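Local atomic coordinates of ESSB (Geobacillus thermodenitrificans, PDB entry 2YNQ), a protein that is an integral membrane component of the type VII secretion system, represented here by its extracellular fragment, and probably self-associates. Residues D[49-54]-D[84-89]; D[78-83]-D[106-111]. All coordinates share one frame; numbering follows the deposited sequence.

Interaction 1: residues D[49-54]-D[84-89]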
ATOM      1  N   SER D  49     -13.221  -4.359  -7.206  1.00 36.02           N
ATOM      2  CA  SER D  49     -13.182  -2.898  -7.126  1.00 36.67           C
ATOM      3  C   SER D  49     -12.966  -2.521  -5.702  1.00 36.21           C
ATOM      4  O   SER D  49     -12.167  -1.636  -5.417  1.00 36.62           O
ATOM      5  CB  SER D  49     -14.450  -2.201  -7.646  1.00 36.69           C
ATOM      6  OG  SER D  49     -14.719  -2.582  -8.976  1.00 38.79           O
ATOM      7  N   SER D  50     -13.645  -3.218  -4.798  1.00 36.46           N
ATOM      8  CA  SER D  50     -13.565  -2.846  -3.397  1.00 37.14           C
ATOM      9  C   SER D  50     -12.140  -3.046  -2.879  1.00 37.60           C
ATOM     10  O   SER D  50     -11.621  -2.175  -2.177  1.00 38.77           O
ATOM     11  CB  SER D  50     -14.582  -3.600  -2.555  1.00 36.99           C
ATOM     12  OG  SER D  50     -15.897  -3.245  -2.943  1.00 38.43           O
ATOM     13  N   TYR D  51     -11.495  -4.154  -3.249  1.00 36.61           N
ATOM     14  CA  TYR D  51     -10.112  -4.349  -2.839  1.00 36.72           C
ATOM     15  C   TYR D  51      -9.197  -3.326  -3.468  1.00 37.83           C
ATOM     16  O   TYR D  51      -8.372  -2.706  -2.778  1.00 38.56           O
ATOM     17  CB  TYR D  51      -9.619  -5.761  -3.154  1.00 35.58           C
ATOM     18  CG  TYR D  51     -10.062  -6.803  -2.160  1.00 33.35           C
ATOM     19  CD1 TYR D  51      -9.674  -6.736  -0.818  1.00 31.69           C
ATOM     20  CD2 TYR D  51     -10.865  -7.856  -2.562  1.00 32.16           C
ATOM     21  CE1 TYR D  51     -10.067  -7.725   0.104  1.00 32.83           C
ATOM     22  CE2 TYR D  51     -11.267  -8.840  -1.668  1.00 32.88           C
ATOM     23  CZ  TYR D  51     -10.870  -8.772  -0.341  1.00 34.48           C
ATOM     24  OH  TYR D  51     -11.289  -9.763   0.514  1.00 36.64           O
ATOM     25  N   VAL D  52      -9.350  -3.117  -4.768  1.00 38.59           N
ATOM     26  CA  VAL D  52      -8.433  -2.237  -5.458  1.00 39.83           C
ATOM     27  C   VAL D  52      -8.572  -0.801  -4.949  1.00 40.75           C
ATOM     28  O   VAL D  52      -7.585  -0.076  -4.880  1.00 41.35           O
ATOM     29  CB  VAL D  52      -8.548  -2.361  -7.020  1.00 40.62           C
ATOM     30  CG1 VAL D  52      -9.105  -1.099  -7.653  1.00 40.85           C
ATOM     31  CG2 VAL D  52      -7.183  -2.588  -7.608  1.00 42.06           C
ATOM     32  N   MET D  53      -9.786  -0.406  -4.558  1.00 40.67           N
ATOM     33  CA  MET D  53     -10.013   0.956  -4.096  1.00 41.82           C
ATOM     34  C   MET D  53      -9.380   1.190  -2.734  1.00 41.68           C
ATOM     35  O   MET D  53      -9.089   2.346  -2.355  1.00 42.29           O
ATOM     36  CB  MET D  53     -11.513   1.281  -4.020  1.00 42.36           C
ATOM     37  CG  MET D  53     -12.220   1.392  -5.369  1.00 45.64           C
ATOM     38  SD  MET D  53     -11.693   2.838  -6.316  1.00 56.89           S
ATOM     39  CE  MET D  53     -12.114   4.133  -5.149  1.00 51.80           C
ATOM     40  N   THR D  54      -9.175   0.104  -1.996  1.00 40.44           N
ATOM     41  CA  THR D  54      -8.677   0.202  -0.632  1.00 40.56           C
ATOM     42  C   THR D  54      -7.247  -0.342  -0.505  1.00 41.10           C
ATOM     43  O   THR D  54      -6.745  -0.526   0.601  1.00 41.51           O
ATOM     44  CB  THR D  54      -9.608  -0.555   0.343  1.00 40.30           C
ATOM     45  OG1 THR D  54      -9.723  -1.926  -0.064  1.00 39.13           O
ATOM     46  CG2 THR D  54     -10.982   0.056   0.344  1.00 39.81           C
ATOM     47  N   ILE D  84      -4.659 -10.380  -4.067  1.00 37.09           N
ATOM     48  CA  ILE D  84      -3.813  -9.379  -3.434  1.00 36.79           C
ATOM     49  C   ILE D  84      -4.543  -8.890  -2.193  1.00 37.24           C
ATOM     50  O   ILE D  84      -3.961  -8.857  -1.115  1.00 38.21           O
ATOM     51  CB  ILE D  84      -3.501  -8.172  -4.335  1.00 36.55           C
ATOM     52  CG1 ILE D  84      -2.514  -8.550  -5.451  1.00 35.70           C
ATOM     53  CG2 ILE D  84      -2.971  -7.032  -3.487  1.00 35.01           C
ATOM     54  CD1 ILE D  84      -1.033  -8.850  -4.992  1.00 32.85           C
ATOM     55  N   GLY D  85      -5.827  -8.544  -2.330  1.00 37.29           N
ATOM     56  CA  GLY D  85      -6.598  -8.027  -1.187  1.00 37.00           C
ATOM     57  C   GLY D  85      -6.693  -9.010  -0.023  1.00 37.38           C
ATOM     58  O   GLY D  85      -6.724  -8.607   1.131  1.00 37.92           O
ATOM     59  N   ARG D  86      -6.738 -10.307  -0.326  1.00 37.41           N
ATOM     60  CA  ARG D  86      -6.888 -11.325   0.714  1.00 37.91           C
ATOM     61  C   ARG D  86      -5.529 -11.797   1.215  1.00 38.59           C
ATOM     62  O   ARG D  86      -5.449 -12.717   2.015  1.00 39.26           O
ATOM     63  CB  ARG D  86      -7.723 -12.518   0.222  1.00 37.88           C
ATOM     64  CG  ARG D  86      -9.143 -12.160  -0.081  1.00 37.24           C
ATOM     65  CD  ARG D  86     -10.006 -13.315  -0.562  1.00 36.01           C
ATOM     66  NE  ARG D  86     -11.428 -12.928  -0.500  1.00 37.63           N
ATOM     67  CZ  ARG D  86     -12.458 -13.755  -0.663  1.00 37.70           C
ATOM     68  NH1 ARG D  86     -12.262 -15.047  -0.905  1.00 36.64           N
ATOM     69  NH2 ARG D  86     -13.696 -13.285  -0.563  1.00 38.70           N
ATOM     70  N   SER D  87      -4.466 -11.149   0.765  1.00 39.18           N
ATOM     71  CA  SER D  87      -3.114 -11.510   1.180  1.00 40.91           C
ATOM     72  C   SER D  87      -2.762 -12.932   0.749  1.00 40.95           C
ATOM     73  O   SER D  87      -2.144 -13.683   1.499  1.00 42.76           O
ATOM     74  CB  SER D  87      -2.948 -11.352   2.705  1.00 41.46           C
ATOM     75  OG  SER D  87      -3.176 -10.005   3.091  1.00 43.98           O
ATOM     76  N   GLN D  88      -3.186 -13.301  -0.447  1.00 40.66           N
ATOM     77  CA  GLN D  88      -2.837 -14.579  -1.029  1.00 41.33           C
ATOM     78  C   GLN D  88      -1.886 -14.266  -2.167  1.00 41.82           C
ATOM     79  O   GLN D  88      -2.205 -14.463  -3.351  1.00 41.39           O
ATOM     80  CB  GLN D  88      -4.088 -15.316  -1.507  1.00 40.35           C
ATOM     81  CG  GLN D  88      -4.953 -15.823  -0.352  1.00 41.78           C
ATOM     82  CD  GLN D  88      -6.330 -16.336  -0.823  1.00 45.52           C
ATOM     83  OE1 GLN D  88      -7.304 -15.573  -0.862  1.00 45.76           O
ATOM     84  NE2 GLN D  88      -6.400 -17.620  -1.207  1.00 43.98           N
ATOM     85  N   SER D  89      -0.715 -13.742  -1.795  1.00 42.81           N
ATOM     86  CA  SER D  89       0.242 -13.209  -2.796  1.00 43.20           C
ATOM     87  C   SER D  89       0.752 -14.305  -3.719  1.00 42.55           C
ATOM     88  O   SER D  89       0.966 -14.060  -4.900  1.00 41.91           O
ATOM     89  CB  SER D  89       1.419 -12.479  -2.130  1.00 44.36           C
ATOM     90  OG  SER D  89       1.947 -13.272  -1.075  1.00 44.80           O
TER
HETATM   91  O   HOH W   1     -13.965 -10.672   0.649  1.00 37.17           O
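Y51 packs its ring against G85 and R86, at the point where helix 75-85 gives out, and these three residues make up the whole contact. The ring meets the backbone of G85 first: CD1 of Y51 lies 3.4 Å from CA of G85, and CE1 of Y51 is 3.6 Å from O of G85. Glycine permits this closeness, because a beta carbon at that position would point toward the ring and collide with CD1. The backbone N of R86 sits over one face of the tyrosine. At the phenol end, R86 crosses the ring obliquely with its chain extended from CG to NE, and its CG is 3.3 Å from OH of Y51. The same OH receives a weak hydrogen bond from NE of R86 (3.3 Å, 157° at the proton). It lies near the guanidinium plane, at the edge of the group, while the tyrosine ring stands almost perpendicular to that plane, at 84°. A water 2.8 Å from OH of Y51 also accepts from NH2 of R86 (2.9 Å), likewise at the guanidinium edge, and closes a second route between the two side chains. Main-chain oxygens grip the guanidinium as well, Y34 O at NH1 and, weakly, L31 O at NH2. With an alanine in place of Y51, G85 would probably face a gap and R86 would lose both its phenol acceptor and the water link, leaving Y34 and L31 to hold the guanidinium. R86 is the first residue to leave helical geometry, and S87, with positive phi, follows as C-prime: the tyrosine thus packs on a helix C-terminus closed by a Schellman motif, with bonds from S87 N to I84 O and from Q88 N to Y83 O.

Interaction 2: residues D[78-83]-D[106-111]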
ATOM      1  N   MET D  78      -9.457  -9.263 -12.113  1.00 38.03           N
ATOM      2  CA  MET D  78     -10.281  -9.192 -10.925  1.00 37.31           C
ATOM      3  C   MET D  78      -9.790 -10.171  -9.879  1.00 36.71           C
ATOM      4  O   MET D  78      -9.652  -9.814  -8.709  1.00 36.34           O
ATOM      5  CB  MET D  78     -11.747  -9.459 -11.280  1.00 38.15           C
ATOM      6  CG  MET D  78     -12.344  -8.334 -12.134  1.00 39.28           C
ATOM      7  SD  MET D  78     -14.080  -8.620 -12.537  1.00 44.45           S
ATOM      8  CE  MET D  78     -14.363  -7.314 -13.727  1.00 42.05           C
ATOM      9  N   LEU D  79      -9.485 -11.396 -10.304  1.00 36.84           N
ATOM     10  CA  LEU D  79      -8.983 -12.411  -9.394  1.00 36.53           C
ATOM     11  C   LEU D  79      -7.646 -12.005  -8.804  1.00 36.27           C
ATOM     12  O   LEU D  79      -7.426 -12.170  -7.601  1.00 36.40           O
ATOM     13  CB  LEU D  79      -8.887 -13.775 -10.084  1.00 37.42           C
ATOM     14  CG  LEU D  79     -10.246 -14.400 -10.428  1.00 38.93           C
ATOM     15  CD1 LEU D  79     -10.108 -15.690 -11.310  1.00 36.17           C
ATOM     16  CD2 LEU D  79     -11.067 -14.653  -9.156  1.00 35.68           C
ATOM     17  N   TYR D  80      -6.766 -11.447  -9.637  1.00 36.54           N
ATOM     18  CA  TYR D  80      -5.488 -10.936  -9.160  1.00 36.49           C
ATOM     19  C   TYR D  80      -5.691  -9.990  -7.973  1.00 36.73           C
ATOM     20  O   TYR D  80      -5.104 -10.191  -6.911  1.00 36.94           O
ATOM     21  CB  TYR D  80      -4.749 -10.201 -10.265  1.00 36.31           C
ATOM     22  CG  TYR D  80      -3.505  -9.522  -9.757  1.00 36.98           C
ATOM     23  CD1 TYR D  80      -2.293 -10.196  -9.736  1.00 37.95           C
ATOM     24  CD2 TYR D  80      -3.535  -8.203  -9.282  1.00 37.34           C
ATOM     25  CE1 TYR D  80      -1.132  -9.579  -9.256  1.00 39.42           C
ATOM     26  CE2 TYR D  80      -2.379  -7.578  -8.807  1.00 36.38           C
ATOM     27  CZ  TYR D  80      -1.180  -8.281  -8.794  1.00 38.58           C
ATOM     28  OH  TYR D  80      -0.009  -7.709  -8.332  1.00 39.50           O
ATOM     29  N   TRP D  81      -6.529  -8.969  -8.152  1.00 36.23           N
ATOM     30  CA  TRP D  81      -6.698  -7.965  -7.108  1.00 36.34           C
ATOM     31  C   TRP D  81      -7.404  -8.497  -5.875  1.00 36.29           C
ATOM     32  O   TRP D  81      -7.114  -8.065  -4.751  1.00 36.46           O
ATOM     33  CB  TRP D  81      -7.372  -6.700  -7.662  1.00 36.29           C
ATOM     34  CG  TRP D  81      -6.383  -5.926  -8.500  1.00 36.68           C
ATOM     35  CD1 TRP D  81      -6.372  -5.800  -9.862  1.00 36.31           C
ATOM     36  CD2 TRP D  81      -5.210  -5.234  -8.018  1.00 35.04           C
ATOM     37  NE1 TRP D  81      -5.274  -5.058 -10.255  1.00 37.68           N
ATOM     38  CE2 TRP D  81      -4.560  -4.685  -9.140  1.00 36.33           C
ATOM     39  CE3 TRP D  81      -4.664  -5.016  -6.744  1.00 34.63           C
ATOM     40  CZ2 TRP D  81      -3.377  -3.936  -9.032  1.00 36.12           C
ATOM     41  CZ3 TRP D  81      -3.490  -4.271  -6.633  1.00 35.05           C
ATOM     42  CH2 TRP D  81      -2.861  -3.740  -7.773  1.00 34.94           C
ATOM     43  N   ILE D  82      -8.312  -9.448  -6.074  1.00 36.18           N
ATOM     44  CA  ILE D  82      -8.993 -10.051  -4.956  1.00 35.73           C
ATOM     45  C   ILE D  82      -7.984 -10.848  -4.115  1.00 36.63           C
ATOM     46  O   ILE D  82      -7.993 -10.768  -2.870  1.00 36.49           O
ATOM     47  CB  ILE D  82     -10.176 -10.944  -5.412  1.00 35.89           C
ATOM     48  CG1 ILE D  82     -11.306 -10.086  -6.008  1.00 34.93           C
ATOM     49  CG2 ILE D  82     -10.667 -11.810  -4.241  1.00 33.65           C
ATOM     50  CD1 ILE D  82     -12.399 -10.873  -6.810  1.00 30.43           C
ATOM     51  N   TYR D  83      -7.101 -11.594  -4.773  1.00 36.73           N
ATOM     52  CA  TYR D  83      -6.077 -12.336  -4.009  1.00 37.85           C
ATOM     53  C   TYR D  83      -5.055 -11.435  -3.361  1.00 37.68           C
ATOM     54  O   TYR D  83      -4.585 -11.717  -2.242  1.00 38.42           O
ATOM     55  CB  TYR D  83      -5.324 -13.348  -4.858  1.00 38.38           C
ATOM     56  CG  TYR D  83      -6.169 -14.411  -5.494  1.00 40.68           C
ATOM     57  CD1 TYR D  83      -7.178 -15.069  -4.785  1.00 42.01           C
ATOM     58  CD2 TYR D  83      -5.922 -14.793  -6.811  1.00 43.88           C
ATOM     59  CE1 TYR D  83      -7.949 -16.065  -5.406  1.00 44.56           C
ATOM     60  CE2 TYR D  83      -6.662 -15.777  -7.428  1.00 46.27           C
ATOM     61  CZ  TYR D  83      -7.679 -16.407  -6.723  1.00 46.35           C
ATOM     62  OH  TYR D  83      -8.386 -17.397  -7.377  1.00 50.37           O
ATOM     63  N   VAL D 106       5.707  -7.936 -10.534  1.00 41.07           N
ATOM     64  CA  VAL D 106       6.548  -7.236  -9.581  1.00 41.46           C
ATOM     65  C   VAL D 106       5.772  -6.899  -8.314  1.00 40.66           C
ATOM     66  O   VAL D 106       6.272  -7.103  -7.199  1.00 41.18           O
ATOM     67  CB  VAL D 106       7.168  -5.956 -10.172  1.00 42.47           C
ATOM     68  CG1 VAL D 106       7.791  -5.137  -9.074  1.00 41.67           C
ATOM     69  CG2 VAL D 106       8.191  -6.305 -11.240  1.00 42.18           C
ATOM     70  N   TYR D 107       4.558  -6.386  -8.467  1.00 40.06           N
ATOM     71  CA  TYR D 107       3.788  -5.999  -7.285  1.00 39.44           C
ATOM     72  C   TYR D 107       3.488  -7.198  -6.376  1.00 39.17           C
ATOM     73  O   TYR D 107       3.584  -7.108  -5.141  1.00 39.61           O
ATOM     74  CB  TYR D 107       2.509  -5.294  -7.686  1.00 39.44           C
ATOM     75  CG  TYR D 107       1.819  -4.678  -6.516  1.00 39.05           C
ATOM     76  CD1 TYR D 107       2.292  -3.485  -5.960  1.00 39.71           C
ATOM     77  CD2 TYR D 107       0.702  -5.282  -5.951  1.00 36.75           C
ATOM     78  CE1 TYR D 107       1.668  -2.910  -4.875  1.00 39.24           C
ATOM     79  CE2 TYR D 107       0.052  -4.707  -4.867  1.00 36.73           C
ATOM     80  CZ  TYR D 107       0.542  -3.533  -4.331  1.00 38.93           C
ATOM     81  OH  TYR D 107      -0.072  -2.984  -3.235  1.00 39.65           O
ATOM     82  N   ALA D 108       3.158  -8.329  -6.990  1.00 38.47           N
ATOM     83  CA  ALA D 108       2.894  -9.548  -6.252  1.00 38.26           C
ATOM     84  C   ALA D 108       4.164 -10.081  -5.573  1.00 39.09           C
ATOM     85  O   ALA D 108       4.123 -10.561  -4.439  1.00 38.13           O
ATOM     86  CB  ALA D 108       2.291 -10.580  -7.175  1.00 38.45           C
ATOM     87  N   LEU D 109       5.298  -9.952  -6.261  1.00 40.74           N
ATOM     88  CA  LEU D 109       6.603 -10.325  -5.691  1.00 42.24           C
ATOM     89  C   LEU D 109       6.891  -9.507  -4.433  1.00 43.23           C
ATOM     90  O   LEU D 109       7.356 -10.048  -3.416  1.00 43.10           O
ATOM     91  CB  LEU D 109       7.717 -10.160  -6.721  1.00 42.36           C
ATOM     92  CG  LEU D 109       7.822 -11.304  -7.736  1.00 43.83           C
ATOM     93  CD1 LEU D 109       8.670 -10.894  -8.939  1.00 44.26           C
ATOM     94  CD2 LEU D 109       8.340 -12.642  -7.107  1.00 41.15           C
ATOM     95  N   LEU D 110       6.583  -8.206  -4.495  1.00 44.18           N
ATOM     96  CA  LEU D 110       6.706  -7.344  -3.309  1.00 44.83           C
ATOM     97  C   LEU D 110       5.832  -7.792  -2.140  1.00 44.08           C
ATOM     98  O   LEU D 110       6.308  -7.854  -1.017  1.00 44.94           O
ATOM     99  CB  LEU D 110       6.443  -5.886  -3.657  1.00 45.12           C
ATOM    100  CG  LEU D 110       7.590  -5.231  -4.446  1.00 48.25           C
ATOM    101  CD1 LEU D 110       7.124  -3.893  -5.018  1.00 50.25           C
ATOM    102  CD2 LEU D 110       8.909  -5.075  -3.631  1.00 47.98           C
ATOM    103  N   LYS D 111       4.567  -8.127  -2.390  1.00 43.58           N
ATOM    104  CA  LYS D 111       3.700  -8.626  -1.306  1.00 42.95           C
ATOM    105  C   LYS D 111       4.217  -9.966  -0.791  1.00 42.75           C
ATOM    106  O   LYS D 111       4.186 -10.236   0.406  1.00 43.85           O
ATOM    107  CB  LYS D 111       2.239  -8.744  -1.761  1.00 42.43           C
ATOM    108  CG  LYS D 111       1.528  -7.412  -1.986  1.00 45.22           C
ATOM    109  CD  LYS D 111       1.636  -6.465  -0.772  1.00 49.99           C
ATOM    110  CE  LYS D 111       0.600  -5.344  -0.783  1.00 51.52           C
ATOM    111  NZ  LYS D 111      -0.783  -5.811  -0.331  1.00 53.22           N
TER
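Y80 and A108 have the nearest CA atoms of two helical segments that run nearly parallel, at 19° to one another, with axes 11.9 Å apart. They belong to the first and third of three consecutive helices in an all-helical fold, the chain having turned back through helix 89-99 between them. At this spacing large aromatic side chains do the bridging. Y80, whose CG is anti to the backbone N (chi1 173°), reaches the other helix with its phenol end. Its OH comes in at the edge of the Y107 ring, near the ring plane, 3.5 Å from CD2 of Y107, and the two side chains cross at about a right angle. CE1 of Y80 packs on CB of A108 at 4.1 Å. No hydrogen bond joins the segments: the phenol OH of Y80 bonds instead to the backbone O of L104, one turn before A108, which settles a polar group in a buried setting. W81 packs against its neighbour, with CE2 of Y80 over the centre of the six-membered ring of the indole, 3.6 Å from its plane. The indole NE1 is bonded to S66 O, and the W81 side chain is about 7 Å from a bound sodium ion. Y107 extends its own OH to OE2 of E55, the carboxylate oxygen that also forms a salt bridge with K111 NZ; this probably fixes the phenol end of Y107. The W81 six-membered ring and the Y107 ring meet obliquely, planes at 46°, and touch where CZ3 of W81 lies 4.0 Å from CE2 of Y107.

In the fold
Interactions 1 and 2 lie with centres 8 Å apart, close to the centre of the folded chain, and share helix 75-85. Interaction 1 ties the C-terminal end of that helix to helix 41-53, and interaction 2 ties its body to helix 102-118. Their segments alternate along the sequence, in the order 49-54, 78-83, 84-89, 106-111, so helix 75-85 is held by partners from before and after it. The two contacts also meet directly: V52 packs on the indole of W81, and Y51 on I82. M53, T54, V106 and L110, on the same segments, pack on the second subunit, so the dimer interface lies next to both contacts.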